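Local coordinates for protein-tyrosine-phosphatase PTP1 (Arabidopsis thaliana, PDB 6KRW) that dephosphorylates phosphotyrosine in proteins, including the MAP kinase MPK6, and with MKP1 represses salicylic acid and camalexin synthesis in plant defence, at residues A[14-17]-A[18-22]; A[244-247]-A[248-252]; A[268-271]-A[272-276]. All blocks are in the same frame, centred on the assembly; numbering follows the deposited sequence.

Contact 1 of 3, residues A[14-17]-A[18-22]; sequences HQAL and GVFRG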
loop_
_atom_site.group_PDB
_atom_site.type_symbol
_atom_site.label_atom_id
_atom_site.label_comp_id
_atom_site.label_asym_id
_atom_site.label_seq_id
_atom_site.Cartn_x
_atom_site.Cartn_y
_atom_site.Cartn_z
ATOM N N HIS A 14 -23.033 9.436 -4.125
ATOM C CA HIS A 14 -23.472 10.737 -4.687
ATOM C C HIS A 14 -23.098 11.864 -3.726
ATOM O O HIS A 14 -22.566 12.894 -4.151
ATOM C CB HIS A 14 -24.975 10.723 -4.989
ATOM C CG HIS A 14 -25.314 10.048 -6.274
ATOM N ND1 HIS A 14 -25.016 10.607 -7.499
ATOM C CD2 HIS A 14 -25.921 8.874 -6.524
ATOM C CE1 HIS A 14 -25.426 9.799 -8.458
ATOM N NE2 HIS A 14 -25.985 8.733 -7.880
ATOM N N GLN A 15 -23.358 11.656 -2.446
ATOM C CA GLN A 15 -23.040 12.678 -1.421
ATOM C C GLN A 15 -21.539 12.934 -1.413
ATOM O O GLN A 15 -21.126 14.109 -1.449
ATOM C CB GLN A 15 -23.534 12.189 -0.066
ATOM C CG GLN A 15 -25.048 12.236 0.065
ATOM C CD GLN A 15 -25.531 11.353 1.191
ATOM O OE1 GLN A 15 -24.736 10.821 1.964
ATOM N NE2 GLN A 15 -26.836 11.154 1.257
ATOM N N ALA A 16 -20.741 11.872 -1.401
ATOM C CA ALA A 16 -19.271 12.023 -1.426
ATOM C C ALA A 16 -18.835 12.694 -2.729
ATOM O O ALA A 16 -17.938 13.531 -2.699
ATOM C CB ALA A 16 -18.599 10.695 -1.255
ATOM N N LEU A 17 -19.430 12.293 -3.853
ATOM C CA LEU A 17 -18.983 12.857 -5.152
ATOM C C LEU A 17 -19.174 14.374 -5.143
ATOM O O LEU A 17 -18.288 15.104 -5.609
ATOM C CB LEU A 17 -19.774 12.210 -6.287
ATOM C CG LEU A 17 -19.431 12.707 -7.691
ATOM C CD1 LEU A 17 -17.947 12.629 -7.998
ATOM C CD2 LEU A 17 -20.219 11.928 -8.736
ATOM N N GLY A 18 -20.312 14.858 -4.673
ATOM C CA GLY A 18 -20.542 16.310 -4.658
ATOM C C GLY A 18 -19.492 17.014 -3.824
ATOM O O GLY A 18 -19.024 18.114 -4.224
ATOM N N VAL A 19 -19.124 16.428 -2.683
ATOM C CA VAL A 19 -18.095 17.047 -1.815
ATOM C C VAL A 19 -16.717 17.020 -2.474
ATOM O O VAL A 19 -16.081 18.078 -2.564
ATOM C CB VAL A 19 -18.101 16.375 -0.433
ATOM C CG1 VAL A 19 -16.885 16.816 0.350
ATOM C CG2 VAL A 19 -19.417 16.655 0.290
ATOM N N PHE A 20 -16.267 15.859 -2.944
ATOM C CA PHE A 20 -14.910 15.755 -3.539
ATOM C C PHE A 20 -14.827 16.584 -4.826
ATOM O O PHE A 20 -13.795 17.218 -5.061
ATOM C CB PHE A 20 -14.548 14.285 -3.757
ATOM C CG PHE A 20 -14.088 13.596 -2.496
ATOM C CD1 PHE A 20 -12.770 13.692 -2.101
ATOM C CD2 PHE A 20 -14.938 12.801 -1.749
ATOM C CE1 PHE A 20 -12.316 13.035 -0.970
ATOM C CE2 PHE A 20 -14.488 12.179 -0.590
ATOM C CZ PHE A 20 -13.192 12.324 -0.185
ATOM N N ARG A 21 -15.886 16.578 -5.624
ATOM C CA ARG A 21 -15.877 17.362 -6.886
ATOM C C ARG A 21 -15.803 18.848 -6.528
ATOM O O ARG A 21 -15.085 19.601 -7.208
ATOM C CB ARG A 21 -17.109 17.020 -7.727
ATOM C CG ARG A 21 -17.118 17.643 -9.108
ATOM C CD ARG A 21 -18.411 17.260 -9.804
ATOM N NE ARG A 21 -18.341 15.937 -10.405
ATOM C CZ ARG A 21 -19.390 15.173 -10.702
ATOM N NH1 ARG A 21 -20.622 15.568 -10.427
ATOM N NH2 ARG A 21 -19.196 13.991 -11.259
ATOM N N GLY A 22 -16.523 19.262 -5.484
ATOM C CA GLY A 22 -16.452 20.667 -5.056
ATOM C C GLY A 22 -15.040 21.032 -4.633
ATOM O O GLY A 22 -14.623 22.170 -4.890
#

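Contact 2 of 3, residues A[244-247]-A[248-252]; sequences TGTY and CAIHN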
loop_
_atom_site.group_PDB
_atom_site.type_symbol
_atom_site.label_atom_id
_atom_site.label_comp_id
_atom_site.label_asym_id
_atom_site.label_seq_id
_atom_site.Cartn_x
_atom_site.Cartn_y
_atom_site.Cartn_z
ATOM N N THR A 244 2.809 4.630 -2.050
ATOM C CA THR A 244 2.095 3.676 -1.176
ATOM C C THR A 244 0.980 4.396 -0.407
ATOM O O THR A 244 -0.123 3.934 -0.405
ATOM C CB THR A 244 3.089 3.039 -0.215
ATOM O OG1 THR A 244 3.942 2.193 -0.973
ATOM C CG2 THR A 244 2.424 2.208 0.863
ATOM N N GLY A 245 1.294 5.518 0.227
ATOM C CA GLY A 245 0.262 6.237 0.997
ATOM C C GLY A 245 -0.851 6.757 0.120
ATOM O O GLY A 245 -2.017 6.737 0.512
ATOM N N THR A 246 -0.505 7.237 -1.082
ATOM C CA THR A 246 -1.505 7.750 -2.033
ATOM C C THR A 246 -2.444 6.598 -2.417
ATOM O O THR A 246 -3.638 6.795 -2.401
ATOM C CB THR A 246 -0.784 8.389 -3.226
ATOM O OG1 THR A 246 0.129 9.398 -2.788
ATOM C CG2 THR A 246 -1.741 8.976 -4.236
ATOM N N TYR A 247 -1.902 5.440 -2.836
ATOM C CA TYR A 247 -2.777 4.304 -3.208
ATOM C C TYR A 247 -3.679 3.938 -2.017
ATOM O O TYR A 247 -4.892 3.779 -2.161
ATOM C CB TYR A 247 -2.002 3.071 -3.699
ATOM C CG TYR A 247 -3.001 1.995 -3.986
ATOM C CD1 TYR A 247 -3.731 2.014 -5.179
ATOM C CD2 TYR A 247 -3.308 1.036 -3.048
ATOM C CE1 TYR A 247 -4.767 1.129 -5.359
ATOM C CE2 TYR A 247 -4.342 0.142 -3.224
ATOM C CZ TYR A 247 -5.058 0.187 -4.402
ATOM O OH TYR A 247 -6.112 -0.624 -4.497
ATOM N N CYS A 248 -3.080 3.772 -0.845
ATOM C CA CYS A 248 -3.872 3.379 0.360
ATOM C C CYS A 248 -4.997 4.406 0.600
ATOM O O CYS A 248 -6.095 4.012 0.950
ATOM C CB CYS A 248 -2.973 3.263 1.581
ATOM S SG CYS A 248 -1.855 1.848 1.523
ATOM N N ALA A 249 -4.718 5.699 0.435
ATOM C CA ALA A 249 -5.733 6.741 0.687
ATOM C C ALA A 249 -6.910 6.569 -0.267
ATOM O O ALA A 249 -8.079 6.723 0.125
ATOM C CB ALA A 249 -5.142 8.115 0.623
ATOM N N ILE A 250 -6.624 6.287 -1.542
ATOM C CA ILE A 250 -7.732 6.136 -2.529
ATOM C C ILE A 250 -8.554 4.898 -2.172
ATOM O O ILE A 250 -9.802 4.974 -2.090
ATOM C CB ILE A 250 -7.144 6.069 -3.950
ATOM C CG1 ILE A 250 -6.399 7.357 -4.312
ATOM C CG2 ILE A 250 -8.238 5.699 -4.963
ATOM C CD1 ILE A 250 -5.415 7.208 -5.494
ATOM N N HIS A 251 -7.885 3.778 -1.968
ATOM C CA HIS A 251 -8.554 2.493 -1.666
ATOM C C HIS A 251 -9.373 2.606 -0.380
ATOM O O HIS A 251 -10.557 2.242 -0.345
ATOM C CB HIS A 251 -7.470 1.427 -1.604
ATOM C CG HIS A 251 -7.921 0.039 -1.356
ATOM N ND1 HIS A 251 -7.475 -1.000 -2.142
ATOM C CD2 HIS A 251 -8.725 -0.515 -0.425
ATOM C CE1 HIS A 251 -7.969 -2.136 -1.679
ATOM N NE2 HIS A 251 -8.757 -1.866 -0.651
ATOM N N ASN A 252 -8.751 3.161 0.644
ATOM C CA ASN A 252 -9.409 3.251 1.962
ATOM C C ASN A 252 -10.596 4.215 1.902
ATOM O O ASN A 252 -11.666 3.934 2.498
ATOM C CB ASN A 252 -8.366 3.736 2.953
ATOM C CG ASN A 252 -8.876 3.814 4.384
ATOM O OD1 ASN A 252 -8.976 4.925 4.930
ATOM N ND2 ASN A 252 -9.188 2.666 4.954
#

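Contact 3 of 3, residues A[268-271]-A[272-276]; sequences AKTV and ALFRK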
loop_
_atom_site.group_PDB
_atom_site.type_symbol
_atom_site.label_atom_id
_atom_site.label_comp_id
_atom_site.label_asym_id
_atom_site.label_seq_id
_atom_site.Cartn_x
_atom_site.Cartn_y
_atom_site.Cartn_z
ATOM N N ALA A 268 -8.008 14.939 4.452
ATOM C CA ALA A 268 -6.864 15.419 5.256
ATOM C C ALA A 268 -6.802 14.633 6.577
ATOM O O ALA A 268 -5.704 14.266 7.010
ATOM C CB ALA A 268 -6.974 16.895 5.525
ATOM N N LYS A 269 -7.959 14.380 7.174
ATOM C CA LYS A 269 -8.000 13.580 8.424
ATOM C C LYS A 269 -7.510 12.157 8.177
ATOM O O LYS A 269 -6.735 11.600 8.973
ATOM C CB LYS A 269 -9.420 13.616 8.965
ATOM C CG LYS A 269 -9.597 12.985 10.329
ATOM C CD LYS A 269 -11.028 13.086 10.828
ATOM C CE LYS A 269 -11.190 12.767 12.293
ATOM N NZ LYS A 269 -11.057 11.317 12.530
ATOM N N THR A 270 -7.889 11.567 7.028
ATOM C CA THR A 270 -7.393 10.220 6.691
ATOM C C THR A 270 -5.879 10.228 6.558
ATOM O O THR A 270 -5.219 9.315 7.050
ATOM C CB THR A 270 -8.067 9.717 5.410
ATOM O OG1 THR A 270 -9.460 9.602 5.657
ATOM C CG2 THR A 270 -7.480 8.386 4.969
ATOM N N VAL A 271 -5.348 11.197 5.803
ATOM C CA VAL A 271 -3.880 11.239 5.615
ATOM C C VAL A 271 -3.184 11.486 6.966
ATOM O O VAL A 271 -2.155 10.902 7.213
ATOM C CB VAL A 271 -3.491 12.251 4.528
ATOM C CG1 VAL A 271 -1.988 12.421 4.462
ATOM C CG2 VAL A 271 -4.013 11.797 3.157
ATOM N N ALA A 272 -3.769 12.327 7.828
ATOM C CA ALA A 272 -3.144 12.551 9.147
ATOM C C ALA A 272 -3.143 11.234 9.941
ATOM O O ALA A 272 -2.158 10.948 10.626
ATOM C CB ALA A 272 -3.920 13.618 9.895
ATOM N N LEU A 273 -4.235 10.463 9.851
ATOM C CA LEU A 273 -4.283 9.151 10.541
ATOM C C LEU A 273 -3.226 8.205 9.979
ATOM O O LEU A 273 -2.506 7.543 10.701
ATOM C CB LEU A 273 -5.670 8.562 10.433
ATOM C CG LEU A 273 -5.868 7.199 11.088
ATOM C CD1 LEU A 273 -5.475 7.207 12.568
ATOM C CD2 LEU A 273 -7.328 6.783 10.961
ATOM N N PHE A 274 -3.124 8.197 8.645
ATOM C CA PHE A 274 -2.074 7.354 8.031
ATOM C C PHE A 274 -0.691 7.751 8.529
ATOM O O PHE A 274 0.148 6.887 8.770
ATOM C CB PHE A 274 -2.094 7.486 6.500
ATOM C CG PHE A 274 -3.174 6.751 5.767
ATOM C CD1 PHE A 274 -4.190 6.062 6.408
ATOM C CD2 PHE A 274 -3.143 6.739 4.383
ATOM C CE1 PHE A 274 -5.142 5.353 5.675
ATOM C CE2 PHE A 274 -4.130 6.073 3.671
ATOM C CZ PHE A 274 -5.096 5.349 4.303
ATOM N N ARG A 275 -0.458 9.055 8.662
ATOM C CA ARG A 275 0.857 9.548 9.137
ATOM C C ARG A 275 1.116 9.169 10.612
ATOM O O ARG A 275 2.254 8.965 10.954
ATOM C CB ARG A 275 0.991 11.039 8.847
ATOM C CG ARG A 275 1.200 11.332 7.372
ATOM C CD ARG A 275 1.102 12.803 7.101
ATOM N NE ARG A 275 1.511 13.065 5.733
ATOM C CZ ARG A 275 1.950 14.219 5.286
ATOM N NH1 ARG A 275 2.104 15.255 6.086
ATOM N NH2 ARG A 275 2.290 14.372 4.018
ATOM N N LYS A 276 0.055 8.983 11.398
ATOM C CA LYS A 276 0.215 8.472 12.781
ATOM C C LYS A 276 0.562 6.991 12.746
ATOM O O LYS A 276 1.028 6.437 13.753
ATOM C CB LYS A 276 -1.056 8.749 13.581
ATOM C CG LYS A 276 -1.298 10.215 13.900
ATOM C CD LYS A 276 -2.174 10.455 15.100
ATOM C CE LYS A 276 -3.438 9.615 15.146
ATOM N NZ LYS A 276 -4.501 10.288 15.945
#

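Contact 1 of 3, residues A[14-17]-A[18-22]
In the N-terminal helix 7-24, Leu17 and Arg21 sit one turn apart, and the leucine's branched end packs against one face of the arginine's guanidinium group. Leu17 CG lies 3.8 Å from the guanidinium plane of Arg21, displaced toward the rim. Both methyls reach the same nitrogen: Leu17 CD2 comes to 3.4 Å from Arg21 NH2, with Leu17 CD1 a little farther off. The arginine's chain runs straight through its first two torsions, then bends at the third (chi3 -82°), which turns the flat group back over the preceding turn. NH2 also makes a salt bridge with Glu300 of helix 285-303, so the group is gripped by a charge as well as resting on the leucine. A methionine in place of Arg21 would probably leave Glu300 without its cationic mate and Leu17 without the flat group against it.

This helix packs against the C-terminal part of the phosphatase fold. On its buried side Ala16 and Phe20 make the next pair: Ala16 CB is 4.3 Å from Phe20 CD2, while Ala16 O lies at the ring edge, 3.2 Å from that same CD2. Phe20 continues onto Val296 of helix 285-303 and onto Thr253 and Ile257 of helix 242-259. The backbone beneath is regular alpha-helix. The bond from Phe20 N to Ala16 O, 2.9 Å, is almost straight, with 177° at the hydrogen; Arg21 N to Leu17 O measures 2.8 Å, whereas Val19 N to Gln15 O, at 3.3 Å, is weak.

Contact 2 of 3, residues A[244-247]-A[248-252]
Tyr247 and His251 meet through their polar ends, one turn apart on helix 242-259. Starting at the tyrosine's base, CB sits 3.1 Å from the backbone N of Cys248, the next residue. The ring leaves with CG anti to the backbone N (chi1 178°), a direction that carries it alongside the helix toward the following turn. Its CD2 still lies near Cys248 N, at 3.5 Å, but farther out the neighbour changes: CE2 is 3.7 Å from His251 CB, and CZ lies in the plane of the imidazole, at its edge. At the tip, Tyr247 OH and His251 ND1 are hydrogen-bonded at 2.7 Å with an angle of 168°, short and nearly straight; the proton may belong to either. The rings come together at their rims, planes at 72°, and do not stack.

The imidazole is held at both nitrogens, since His251 NE2 bonds to Ser104 OG, which should fix its rotation; Phe106 adds an edge-to-face ring contact. Tyr247 itself is packed against Val216, Ile219 and Leu223 of helix 214-223, so this buried polar pair is set among hydrophobic side chains. Beneath it, His251 N bonds to Tyr247 O at 3.0 Å, again almost straight. On another side of the helix, Ile250 CD1 and Thr246 CG2 approach to 4.3 Å. Thr244, at the start, touches the catalytic Cys237: this is the central helix that follows the phosphate-binding signature loop (HCX5R, with Cys237 to Arg243) of classical protein tyrosine phosphatases.

Contact 3 of 3, residues A[268-271]-A[272-276]
Thr270 lays its methyl over one face of the Phe274 ring, a CH-pi contact in which CG2 is 4.1 Å from the ring centroid and 20° off the normal. The methyl is shifted toward the rim, so Thr270 CG2 comes equally near Phe274 CE1 and CZ, 3.9 Å from each. Because CG2 takes the position opposite the backbone N, the methyl leans toward the next turn, while OG1 is turned back toward the start of the helix and bonds to Arg256 NH1. Phe274 CG and CD1 also lie 3.5 Å from Thr270 O.

Both residues belong to helix 267-277, which follows the central helix 242-259 in the phosphatase fold and packs on it: Phe274 touches Cys248, Ala249 and Asn252 there.

The second pair runs side by side. The aliphatic part of Arg275 passes along Val271, with Arg275 CG 3.4 Å from Val271 O and Arg275 NE 3.8 Å from Val271 CG1. Extended from CG to NE, the arginine carries its guanidinium group beyond the valine to three acceptors, NE to Met281 O, NH2 to Val282 O and NH1 to Gln38 OE1, tying the helix to helix 27-39 and to the backbone just ahead of Gln283, which probably binds substrate. Arg275 N closes its turn on Val271 O at 2.9 Å.

Contacts 2 and 3 touch directly, their centres 11 Å apart: Phe274 CE2 comes to 3.3 Å from Ala249 N, and Thr270 CG2 lies 3.8 Å from Asn252 OD1. Contact 1 touches neither; its nearest atoms are about 8 Å from contact 2 and about 7 Å from contact 3, though its helix packs on the later turns of the helix that holds contact 2. Contact 2 is close to the active site: the Thr244 side chain is about 3 Å from that of Cys237 and about 5 Å from a citrate ion, probably from the crystallisation liquor. Contact 3 has Arg275 about 6 Å from Gln283, side chain to side chain, while contact 1 lies away from these sites.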